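Local coordinates for protein trichothecene 3-O-acetyltransferase (Gibberella zeae, PDB 2RKV) that probably transfers an acetyl group from acetyl coenzyme A to the 3-hydroxyl of trichothecene mycotoxins such as T-2 and deoxynivalenol, at residues Phe258-Asp263 and Ala331-Arg335. Numbering follows the deposited sequence.
Sequences FVSTDD and ASRLR. With COA (coenzyme A), chain B.
Arg335 reaches from the end of helix 327-335 to Asp263, and the two form a buried salt bridge beside coenzyme A. The main bond runs from NE of Arg335 to OD2 of Asp263, 2.7 Å, on the syn lone pair and close to the guanidinium plane. The carboxylate and guanidinium planes are 61° apart, so the pairing is not flat and two-pronged, and NH1 of Arg335 adds only weak bonds. Asp263 OD2 also accepts from Ser260 N, which comes from above the carboxylate plane at 2.9 Å. In return, Asp263 N donates to Ser260 OG. This capping box starts helix 261-277. With Asp263 it forms a second shell behind Arg335.

The arginine chain leaves with CG anti to its N (chi1 177°), then bends at chi2 and chi3. Its NE/NH1 edge thereby faces Asp263 and its NH1/NH2 edge the pyrophosphate, with NH1 serving both. NH2 of Arg335 bonds O2A at 3.1 Å, and Ser260 OG donates to O5A. The positive group probably balances the phosphate charge. Thr261 holds the 3'-phosphate oxygen O9A through its N and OG1. Phe258, Ser260, Thr261 and Arg335 belong to the coenzyme A pocket of this BAHD-superfamily acetyltransferase.

The salt bridge and capping box are the tight part. Apolar packing is looser: Val259 CG1 lies 3.9 Å from Ala331 CB and also touches Arg335 CB. Leu334 CD1 meets a backbone carbonyl, Asp263 O. Phe258 CE1 sits over one guanidinium face, a loose 4.1 Å from Arg335 NH2. Both residues are partly exposed, whereas Asp263 and Val259 are buried. One face of the Phe258 ring lies against the adenine, with C4A 3.3 Å above the ring plane and offset toward the rim.

Arg291, on strand 286-294, forms a second salt bridge to Asp263. Helix 238-249 packs against Val259 and Thr261, while Ala331 and Leu334 rest on later turns of helix 261-277.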
# COMPACT_ATOMS: atom_id res chain seq x y z
N PHE A 258 0.05 -1.44 25.99
CA PHE A 258 -1.14 -1.63 25.17
C PHE A 258 -0.72 -2.03 23.76
O PHE A 258 0.42 -1.80 23.36
CB PHE A 258 -1.99 -0.34 25.11
CG PHE A 258 -1.31 0.80 24.40
CD1 PHE A 258 -1.39 0.92 23.01
CD2 PHE A 258 -0.57 1.74 25.12
CE1 PHE A 258 -0.74 1.97 22.35
CE2 PHE A 258 0.07 2.79 24.47
CZ PHE A 258 -0.02 2.91 23.08
N VAL A 259 -1.64 -2.66 23.04
CA VAL A 259 -1.47 -2.84 21.60
C VAL A 259 -2.71 -2.30 20.88
O VAL A 259 -3.71 -1.99 21.53
CB VAL A 259 -1.22 -4.32 21.21
CG1 VAL A 259 0.13 -4.79 21.77
CG2 VAL A 259 -2.39 -5.24 21.64
N SER A 260 -2.63 -2.19 19.56
CA SER A 260 -3.75 -1.68 18.77
C SER A 260 -4.53 -2.81 18.09
O SER A 260 -4.07 -3.97 18.00
CB SER A 260 -3.22 -0.75 17.68
OG SER A 260 -2.44 -1.46 16.73
N THR A 261 -5.70 -2.44 17.57
CA THR A 261 -6.49 -3.32 16.72
C THR A 261 -5.62 -3.84 15.56
O THR A 261 -5.59 -5.04 15.29
CB THR A 261 -7.74 -2.57 16.18
OG1 THR A 261 -8.56 -2.16 17.29
CG2 THR A 261 -8.57 -3.46 15.28
N ASP A 262 -4.92 -2.92 14.90
CA ASP A 262 -4.04 -3.24 13.79
C ASP A 262 -2.93 -4.22 14.21
O ASP A 262 -2.65 -5.20 13.51
CB ASP A 262 -3.45 -1.95 13.21
CG ASP A 262 -2.87 -2.14 11.82
OD1 ASP A 262 -1.86 -2.88 11.69
OD2 ASP A 262 -3.44 -1.53 10.88
N ASP A 263 -2.31 -3.97 15.37
CA ASP A 263 -1.32 -4.89 15.95
C ASP A 263 -1.89 -6.31 16.10
O ASP A 263 -1.24 -7.31 15.74
CB ASP A 263 -0.93 -4.46 17.36
CG ASP A 263 -0.07 -3.21 17.41
OD1 ASP A 263 0.48 -2.77 16.37
OD2 ASP A 263 0.03 -2.64 18.52
N ALA A 331 1.64 -9.79 19.35
CA ALA A 331 1.28 -8.38 19.15
C ALA A 331 2.29 -7.47 19.84
O ALA A 331 2.64 -6.40 19.31
CB ALA A 331 -0.13 -8.11 19.66
N SER A 332 2.78 -7.89 21.00
CA SER A 332 3.83 -7.17 21.72
C SER A 332 5.11 -7.00 20.89
O SER A 332 5.73 -5.94 20.93
CB SER A 332 4.13 -7.84 23.07
OG SER A 332 3.01 -7.71 23.94
N ARG A 333 5.49 -8.04 20.14
CA ARG A 333 6.65 -7.94 19.24
C ARG A 333 6.47 -6.77 18.28
O ARG A 333 7.40 -6.00 18.05
CB ARG A 333 6.82 -9.21 18.40
CG ARG A 333 7.15 -10.46 19.19
CD ARG A 333 7.11 -11.69 18.31
NE ARG A 333 7.31 -12.92 19.08
CZ ARG A 333 8.50 -13.45 19.36
NH1 ARG A 333 9.63 -12.87 18.95
NH2 ARG A 333 8.57 -14.56 20.08
N LEU A 334 5.27 -6.67 17.71
CA LEU A 334 5.01 -5.63 16.71
C LEU A 334 5.04 -4.24 17.34
O LEU A 334 5.74 -3.35 16.86
CB LEU A 334 3.70 -5.89 15.98
CG LEU A 334 3.60 -7.26 15.29
CD1 LEU A 334 2.27 -7.42 14.57
CD2 LEU A 334 4.77 -7.52 14.34
N ARG A 335 4.29 -4.06 18.41
CA ARG A 335 4.19 -2.76 19.08
C ARG A 335 5.54 -2.26 19.62
O ARG A 335 5.79 -1.06 19.62
CB ARG A 335 3.11 -2.82 20.18
CG ARG A 335 2.91 -1.57 21.04
CD ARG A 335 2.58 -0.31 20.24
NE ARG A 335 1.56 -0.51 19.21
CZ ARG A 335 1.01 0.49 18.52
NH1 ARG A 335 0.12 0.23 17.57
NH2 ARG A 335 1.35 1.74 18.78
N1A COA B . -3.93 3.29 25.99
C2A COA B . -4.49 2.30 25.21
N3A COA B . -4.39 2.35 23.84
C4A COA B . -3.72 3.39 23.26
C5A COA B . -3.14 4.39 24.03
C6A COA B . -3.25 4.35 25.42
N6A COA B . -2.94 5.43 26.15
N7A COA B . -2.55 5.28 23.20
C8A COA B . -2.74 4.86 21.92
N9A COA B . -3.46 3.69 21.95
C1B COA B . -3.94 2.91 20.80
C2B COA B . -5.07 3.65 20.12
O2B COA B . -6.28 3.47 20.81
C3B COA B . -5.06 3.01 18.76
O3B COA B . -5.58 1.72 18.86
P3B COA B . -6.97 1.34 18.19
O7A COA B . -6.88 1.66 16.71
O8A COA B . -8.01 2.18 18.88
O9A COA B . -7.22 -0.12 18.43
C4B COA B . -3.59 2.76 18.52
O4B COA B . -2.95 2.77 19.79
C5B COA B . -3.01 3.80 17.60
O5B COA B . -1.77 3.24 17.33
P1A COA B . -0.92 3.70 16.06
O1A COA B . -1.00 5.22 15.89
O2A COA B . 0.48 3.17 16.20
O3A COA B . -1.72 3.16 14.79
P2A COA B . -2.14 1.65 14.47
O4A COA B . -3.61 1.66 14.08
O5A COA B . -1.77 0.68 15.56
O6A COA B . -1.27 1.32 13.19
CBP COA B . 0.71 1.28 11.87
CCP COA B . 0.13 1.10 13.27
CDP COA B . 0.07 0.27 10.92
CEP COA B . 2.21 1.00 11.90
CAP COA B . 0.41 2.73 11.43
OAP COA B . 1.01 3.66 12.31
C9P COA B . 0.91 3.01 10.06
O9P COA B . 2.21 3.49 9.90
N8P COA B . 0.04 2.79 9.07
C7P COA B . 0.38 2.97 7.68
C6P COA B . 1.21 1.81 7.18
C5P COA B . 1.47 2.07 5.73
O5P COA B . 1.89 3.19 5.37
N4P COA B . 1.23 1.07 4.90